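Side-chain contacts in uncharacterized protein Rv3272 (Mycobacterium tuberculosis, PDB 5YX6), which probably acts in fatty acid metabolism as a family III CoA transferase, binding fatty acyl-CoAs with highest affinity for palmitoyl-CoA: residues 183-188 with 202-207; 349-354 with 373-378. All blocks are in the same frame, centred on the assembly; numbering follows the deposited sequence.

Interaction 1 of 2, residues 183-188 with 202-207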
ATOM      1  N   ALA A 183      -6.865   4.552  -7.189  1.00 23.03           N
ATOM      2  CA  ALA A 183      -6.302   5.200  -8.367  1.00 27.21           C
ATOM      3  C   ALA A 183      -6.057   4.171  -9.462  1.00 27.63           C
ATOM      4  O   ALA A 183      -6.378   4.399 -10.634  1.00 26.71           O
ATOM      5  CB  ALA A 183      -5.013   5.932  -8.017  1.00 28.32           C
ATOM      6  N   GLN A 184      -5.490   3.037  -9.066  1.00 27.55           N
ATOM      7  CA  GLN A 184      -5.299   1.911  -9.973  1.00 26.69           C
ATOM      8  C   GLN A 184      -6.629   1.512 -10.630  1.00 31.68           C
ATOM      9  O   GLN A 184      -6.718   1.352 -11.852  1.00 28.29           O
ATOM     10  CB  GLN A 184      -4.690   0.734  -9.208  1.00 27.99           C
ATOM     11  CG  GLN A 184      -4.690  -0.597  -9.933  1.00 26.23           C
ATOM     12  CD  GLN A 184      -4.567  -1.770  -8.974  1.00 27.54           C
ATOM     13  OE1 GLN A 184      -5.510  -2.542  -8.784  1.00 27.12           O
ATOM     14  NE2 GLN A 184      -3.400  -1.907  -8.358  1.00 29.67           N
ATOM     15  N   ALA A 185      -7.670   1.393  -9.815  1.00 24.19           N
ATOM     16  CA  ALA A 185      -8.958   0.938 -10.308  1.00 26.93           C
ATOM     17  C   ALA A 185      -9.623   1.955 -11.240  1.00 28.38           C
ATOM     18  O   ALA A 185     -10.269   1.582 -12.211  1.00 25.91           O
ATOM     19  CB  ALA A 185      -9.858   0.623  -9.151  1.00 29.44           C
ATOM     20  N   VAL A 186      -9.452   3.241 -10.956  1.00 25.70           N
ATOM     21  CA  VAL A 186      -9.938   4.264 -11.865  1.00 21.47           C
ATOM     22  C   VAL A 186      -9.202   4.173 -13.204  1.00 26.11           C
ATOM     23  O   VAL A 186      -9.814   4.246 -14.264  1.00 26.29           O
ATOM     24  CB  VAL A 186      -9.767   5.676 -11.272  1.00 27.07           C
ATOM     25  CG1 VAL A 186      -9.925   6.720 -12.348  1.00 25.62           C
ATOM     26  CG2 VAL A 186     -10.777   5.911 -10.129  1.00 22.05           C
ATOM     27  N   LEU A 187      -7.888   3.993 -13.149  1.00 27.70           N
ATOM     28  CA  LEU A 187      -7.080   3.890 -14.358  1.00 23.44           C
ATOM     29  C   LEU A 187      -7.516   2.701 -15.218  1.00 27.92           C
ATOM     30  O   LEU A 187      -7.658   2.823 -16.444  1.00 29.52           O
ATOM     31  CB  LEU A 187      -5.609   3.766 -13.991  1.00 26.17           C
ATOM     32  CG  LEU A 187      -4.687   4.988 -13.990  1.00 31.25           C
ATOM     33  CD1 LEU A 187      -5.428   6.297 -14.160  1.00 23.81           C
ATOM     34  CD2 LEU A 187      -3.809   5.006 -12.731  1.00 25.59           C
ATOM     35  N   ALA A 188      -7.752   1.563 -14.572  1.00 23.69           N
ATOM     36  CA  ALA A 188      -8.235   0.381 -15.273  1.00 26.23           C
ATOM     37  C   ALA A 188      -9.567   0.682 -15.954  1.00 29.60           C
ATOM     38  O   ALA A 188      -9.767   0.345 -17.124  1.00 28.72           O
ATOM     39  CB  ALA A 188      -8.373  -0.796 -14.317  1.00 25.47           C
ATOM     40  N   VAL A 202     -16.761   0.987 -10.077  1.00 26.03           N
ATOM     41  CA  VAL A 202     -15.592   0.490  -9.393  1.00 29.36           C
ATOM     42  C   VAL A 202     -15.756   0.632  -7.872  1.00 34.14           C
ATOM     43  O   VAL A 202     -16.247   1.654  -7.389  1.00 30.83           O
ATOM     44  CB  VAL A 202     -14.348   1.249  -9.904  1.00 29.29           C
ATOM     45  CG1 VAL A 202     -13.215   1.145  -8.942  1.00 33.78           C
ATOM     46  CG2 VAL A 202     -13.954   0.734 -11.275  1.00 27.57           C
ATOM     47  N   GLN A 203     -15.369  -0.399  -7.121  1.00 33.34           N
ATOM     48  CA  GLN A 203     -15.497  -0.363  -5.662  1.00 33.38           C
ATOM     49  C   GLN A 203     -14.217  -0.841  -4.985  1.00 31.18           C
ATOM     50  O   GLN A 203     -13.643  -1.867  -5.356  1.00 32.21           O
ATOM     51  CB  GLN A 203     -16.694  -1.199  -5.193  1.00 31.23           C
ATOM     52  CG  GLN A 203     -18.040  -0.621  -5.611  1.00 38.13           C
ATOM     53  CD  GLN A 203     -19.226  -1.484  -5.200  1.00 43.99           C
ATOM     54  OE1 GLN A 203     -19.591  -2.431  -5.898  1.00 46.60           O
ATOM     55  NE2 GLN A 203     -19.847  -1.144  -4.071  1.00 39.22           N
ATOM     56  N   VAL A 204     -13.758  -0.068  -4.008  1.00 29.89           N
ATOM     57  CA  VAL A 204     -12.564  -0.405  -3.242  1.00 28.16           C
ATOM     58  C   VAL A 204     -12.855  -0.270  -1.751  1.00 28.07           C
ATOM     59  O   VAL A 204     -13.311   0.781  -1.300  1.00 31.10           O
ATOM     60  CB  VAL A 204     -11.378   0.502  -3.613  1.00 26.52           C
ATOM     61  CG1 VAL A 204     -10.181   0.218  -2.706  1.00 29.82           C
ATOM     62  CG2 VAL A 204     -11.001   0.319  -5.062  1.00 24.29           C
ATOM     63  N   ALA A 205     -12.633  -1.343  -0.996  1.00 29.94           N
ATOM     64  CA  ALA A 205     -12.803  -1.312   0.461  1.00 26.62           C
ATOM     65  C   ALA A 205     -11.450  -1.288   1.174  1.00 27.19           C
ATOM     66  O   ALA A 205     -10.545  -2.059   0.835  1.00 22.21           O
ATOM     67  CB  ALA A 205     -13.624  -2.494   0.924  1.00 26.65           C
ATOM     68  N   MET A 206     -11.307  -0.385   2.142  1.00 26.22           N
ATOM     69  CA  MET A 206     -10.069  -0.276   2.905  1.00 27.96           C
ATOM     70  C   MET A 206      -9.756  -1.597   3.602  1.00 27.34           C
ATOM     71  O   MET A 206      -8.597  -2.023   3.680  1.00 25.23           O
ATOM     72  CB  MET A 206     -10.152   0.860   3.922  1.00 33.48           C
ATOM     73  CG  MET A 206      -9.897   2.257   3.348  1.00 35.63           C
ATOM     74  SD  MET A 206     -10.367   3.580   4.501  1.00 51.13           S
ATOM     75  CE  MET A 206      -9.274   3.255   5.879  1.00 42.33           C
ATOM     76  N   TYR A 207     -10.797  -2.248   4.098  1.00 25.87           N
ATOM     77  CA  TYR A 207     -10.633  -3.547   4.719  1.00 28.26           C
ATOM     78  C   TYR A 207     -10.010  -4.556   3.757  1.00 28.18           C
ATOM     79  O   TYR A 207      -9.086  -5.288   4.129  1.00 26.91           O
ATOM     80  CB  TYR A 207     -11.975  -4.055   5.227  1.00 25.26           C
ATOM     81  CG  TYR A 207     -11.905  -5.386   5.940  1.00 28.54           C
ATOM     82  CD1 TYR A 207     -11.449  -5.468   7.251  1.00 26.96           C
ATOM     83  CD2 TYR A 207     -12.344  -6.549   5.324  1.00 27.34           C
ATOM     84  CE1 TYR A 207     -11.407  -6.678   7.917  1.00 28.11           C
ATOM     85  CE2 TYR A 207     -12.304  -7.760   5.981  1.00 29.92           C
ATOM     86  CZ  TYR A 207     -11.841  -7.816   7.278  1.00 28.81           C
ATOM     87  OH  TYR A 207     -11.803  -9.020   7.934  1.00 32.55           O
TER
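The flat group that V202 meets is the backbone carbonyl of A185. V202 CG2 stands over one face of it, well off its plane, 3.9 Å from A185 O; no aromatic ring or side-chain amide takes part. The main touch is between methyls. A185 CB points at the strand and meets V202 CG1 at 3.4 Å, tighter than usual for two carbons, which indicates a close fit between helix and sheet at this point. V202 reaches that spot because its CG1 is turned anti to the backbone N (chi1 160°), while CG2 goes to the N side and takes up the place above the carbonyl. Two residues along the same strand face, V204 adds a looser contact, its CG2 4.3 Å from A185 CB. Both valines therefore meet the alanine methyl from the strand side; Q203, between them in sequence, points away.

The backbones come closest at A185 and V202, whose CA atoms are 6.7 Å apart. All three touching residues are buried. V202 and V204 are hydrogen-bonded through their backbones to strand 126-131, and V202 and Q203 pair antiparallel with a strand of the second subunit, so the sheet continues across the dimer interface. Strand 126-131, the helical connection containing helix 173-196, and the parallel neighbouring strand 201-205 form a beta-alpha-beta crossover. A185, with L182 one turn earlier against V204, is where the helix packs on strand 201-205, the outermost strand within this chain of the Rossmann-fold sheet.

Interaction 2 of 2, residues 349-354 with 373-378; sequences LTLEVG and RAVVTD
Apolar contact comes first, and it is concentrated in L351 and V375. A single branch of the leucine does the touching: L351 CD2 lies 3.6 Å from V375 CG1 and 3.7 Å from V375 CB, with V375 CG2 slightly farther at 4.1 Å. The methyl thus sits against the branched end of the valine, nearer its CB-CG1 side, and the two side chains meet at a slant. V375 presents this side because CG1 is anti to its carbonyl carbon (chi1 -53°), which places CG1 beside the backbone N. L351 and V353 also rest on V362 of the antiparallel partner strand and on R71.

Backbone proximity is the second element. The chains run in roughly the same direction from L351 to V353 and from V375 to T377, and they draw together at V353 and T377, whose CA atoms are 6.4 Å apart. There E352 O and T377 O stand 4.4 Å apart; both are acceptors and cannot bond to each other. Farther along, a methyl makes a distant approach to a backbone carbonyl, V353 CG1 lying 4.4 Å from D378 O.

The polar bonds either stay within one segment or lead outside both. E352 OE2 is hydrogen-bonded to T361 OG1, and the backbone of 349-354 pairs with strand 360-363 through L351 with V362 and V353 with I360. In 373-378, A374 is the centre of an inverse gamma turn, with a weak bond from V375 N to R373 O, and K8 NZ makes weak bonds to R373 O and V375 O.

The chemistry is therefore that of a surface contact resting mainly on van der Waals contact: without a directional bond between the segments, their relative position depends on side-chain fit and on what holds each segment separately.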
ATOM      1  N   LEU A 349      12.528  13.313  -3.524  1.00 31.93           N
ATOM      2  CA  LEU A 349      11.247  12.891  -2.996  1.00 27.76           C
ATOM      3  C   LEU A 349      10.351  14.045  -2.538  1.00 32.40           C
ATOM      4  O   LEU A 349       9.208  13.822  -2.161  1.00 29.77           O
ATOM      5  CB  LEU A 349      11.481  11.928  -1.842  1.00 29.09           C
ATOM      6  CG  LEU A 349      11.769  10.492  -2.248  1.00 30.42           C
ATOM      7  CD1 LEU A 349      12.497   9.751  -1.133  1.00 29.86           C
ATOM      8  CD2 LEU A 349      10.450   9.810  -2.572  1.00 25.82           C
ATOM      9  N   THR A 350      10.868  15.269  -2.567  1.00 32.36           N
ATOM     10  CA  THR A 350      10.140  16.410  -2.019  1.00 32.85           C
ATOM     11  C   THR A 350       9.764  17.458  -3.072  1.00 36.94           C
ATOM     12  O   THR A 350      10.403  17.557  -4.117  1.00 36.82           O
ATOM     13  CB  THR A 350      10.940  17.093  -0.897  1.00 34.53           C
ATOM     14  OG1 THR A 350      12.185  17.578  -1.411  1.00 41.53           O
ATOM     15  CG2 THR A 350      11.205  16.107   0.235  1.00 32.89           C
ATOM     16  N   LEU A 351       8.712  18.222  -2.786  1.00 34.77           N
ATOM     17  CA  LEU A 351       8.343  19.392  -3.591  1.00 44.79           C
ATOM     18  C   LEU A 351       8.028  20.597  -2.715  1.00 41.31           C
ATOM     19  O   LEU A 351       7.644  20.450  -1.552  1.00 37.39           O
ATOM     20  CB  LEU A 351       7.108  19.119  -4.461  1.00 39.44           C
ATOM     21  CG  LEU A 351       6.852  17.755  -5.084  1.00 41.37           C
ATOM     22  CD1 LEU A 351       5.378  17.402  -4.914  1.00 38.34           C
ATOM     23  CD2 LEU A 351       7.241  17.779  -6.559  1.00 44.30           C
ATOM     24  N   GLU A 352       8.194  21.789  -3.286  1.00 44.53           N
ATOM     25  CA  GLU A 352       7.883  23.026  -2.579  1.00 44.72           C
ATOM     26  C   GLU A 352       6.536  23.583  -3.033  1.00 43.58           C
ATOM     27  O   GLU A 352       6.290  23.746  -4.228  1.00 44.65           O
ATOM     28  CB  GLU A 352       8.978  24.072  -2.804  1.00 47.47           C
ATOM     29  CG  GLU A 352      10.337  23.638  -2.307  1.00 51.59           C
ATOM     30  CD  GLU A 352      10.315  23.233  -0.848  1.00 57.20           C
ATOM     31  OE1 GLU A 352       9.642  23.919  -0.049  1.00 56.82           O
ATOM     32  OE2 GLU A 352      10.964  22.218  -0.500  1.00 63.99           O
ATOM     33  N   VAL A 353       5.686  23.902  -2.066  1.00 38.67           N
ATOM     34  CA  VAL A 353       4.363  24.431  -2.336  1.00 39.48           C
ATOM     35  C   VAL A 353       4.316  25.819  -1.723  1.00 44.95           C
ATOM     36  O   VAL A 353       4.409  25.956  -0.501  1.00 40.89           O
ATOM     37  CB  VAL A 353       3.253  23.550  -1.729  1.00 38.60           C
ATOM     38  CG1 VAL A 353       1.894  23.968  -2.262  1.00 39.64           C
ATOM     39  CG2 VAL A 353       3.514  22.096  -2.030  1.00 36.37           C
ATOM     40  N   GLY A 354       4.188  26.842  -2.563  1.00 45.13           N
ATOM     41  CA  GLY A 354       4.120  28.220  -2.080  1.00 47.47           C
ATOM     42  C   GLY A 354       2.688  28.630  -1.746  1.00 49.84           C
ATOM     43  O   GLY A 354       1.902  27.827  -1.236  1.00 52.87           O
ATOM     44  N   ARG A 373       6.685  14.602 -16.019  1.00 31.53           N
ATOM     45  CA  ARG A 373       6.882  14.626 -14.571  1.00 33.37           C
ATOM     46  C   ARG A 373       5.553  14.466 -13.827  1.00 33.15           C
ATOM     47  O   ARG A 373       4.669  15.322 -13.931  1.00 31.01           O
ATOM     48  CB  ARG A 373       7.582  15.920 -14.150  1.00 34.83           C
ATOM     49  N   ALA A 374       5.415  13.384 -13.063  1.00 30.72           N
ATOM     50  CA  ALA A 374       4.169  13.125 -12.342  1.00 31.01           C
ATOM     51  C   ALA A 374       4.063  13.958 -11.075  1.00 32.52           C
ATOM     52  O   ALA A 374       3.841  13.427  -9.992  1.00 36.49           O
ATOM     53  CB  ALA A 374       4.047  11.646 -12.001  1.00 28.23           C
ATOM     54  N   VAL A 375       4.211  15.270 -11.223  1.00 34.36           N
ATOM     55  CA  VAL A 375       4.072  16.203 -10.112  1.00 37.88           C
ATOM     56  C   VAL A 375       3.319  17.438 -10.575  1.00 42.72           C
ATOM     57  O   VAL A 375       3.237  17.713 -11.775  1.00 39.25           O
ATOM     58  CB  VAL A 375       5.426  16.649  -9.536  1.00 39.45           C
ATOM     59  CG1 VAL A 375       6.290  15.440  -9.187  1.00 40.39           C
ATOM     60  CG2 VAL A 375       6.136  17.555 -10.521  1.00 37.54           C
ATOM     61  N   VAL A 376       2.772  18.180  -9.617  1.00 40.58           N
ATOM     62  CA  VAL A 376       2.187  19.480  -9.911  1.00 39.04           C
ATOM     63  C   VAL A 376       2.736  20.485  -8.899  1.00 36.64           C
ATOM     64  O   VAL A 376       3.006  20.133  -7.748  1.00 38.15           O
ATOM     65  CB  VAL A 376       0.626  19.440  -9.891  1.00 41.81           C
ATOM     66  CG1 VAL A 376       0.076  19.394  -8.472  1.00 32.57           C
ATOM     67  CG2 VAL A 376       0.056  20.628 -10.644  1.00 50.58           C
ATOM     68  N   THR A 377       2.964  21.716  -9.348  1.00 39.83           N
ATOM     69  CA  THR A 377       3.525  22.749  -8.477  1.00 41.40           C
ATOM     70  C   THR A 377       2.443  23.608  -7.819  1.00 48.40           C
ATOM     71  O   THR A 377       2.682  24.188  -6.761  1.00 53.07           O
ATOM     72  CB  THR A 377       4.483  23.687  -9.249  1.00 41.90           C
ATOM     73  OG1 THR A 377       3.879  24.075 -10.495  1.00 51.82           O
ATOM     74  CG2 THR A 377       5.803  22.993  -9.533  1.00 55.74           C
ATOM     75  N   ASP A 378       1.265  23.677  -8.447  1.00 42.73           N
ATOM     76  CA  ASP A 378       0.136  24.460  -7.944  1.00 38.93           C
ATOM     77  C   ASP A 378      -0.206  24.147  -6.495  1.00 41.54           C
ATOM     78  O   ASP A 378      -0.087  23.006  -6.050  1.00 38.63           O
ATOM     79  CB  ASP A 378      -1.126  24.237  -8.792  1.00 41.68           C
ATOM     80  CG  ASP A 378      -0.898  24.464 -10.274  1.00 61.41           C
ATOM     81  OD1 ASP A 378       0.112  25.099 -10.648  1.00 70.60           O
ATOM     82  OD2 ASP A 378      -1.741  23.999 -11.072  1.00 68.76           O
TER

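In the fold
Interaction 1 closes before interaction 2 opens along the chain, and the two do not touch: their centres are 24 Å apart and their nearest atoms about 10 Å. Interaction 1 is buried, joining helix 173-196 to strand 201-205, outermost in this chain's parallel sheet. Interaction 2 lies at the surface, where strand 350-353 of a two-stranded antiparallel sheet meets the loop after strand 368-369. Helix 23-33 lies between them as common ground: A183 and L187 pack on V30 and L31, whereas V376 packs on Q29 and V32. Segments of both also reach the second subunit, in interaction 2 through L349 and T350, so middle and late parts of the chain meet the dimer partner.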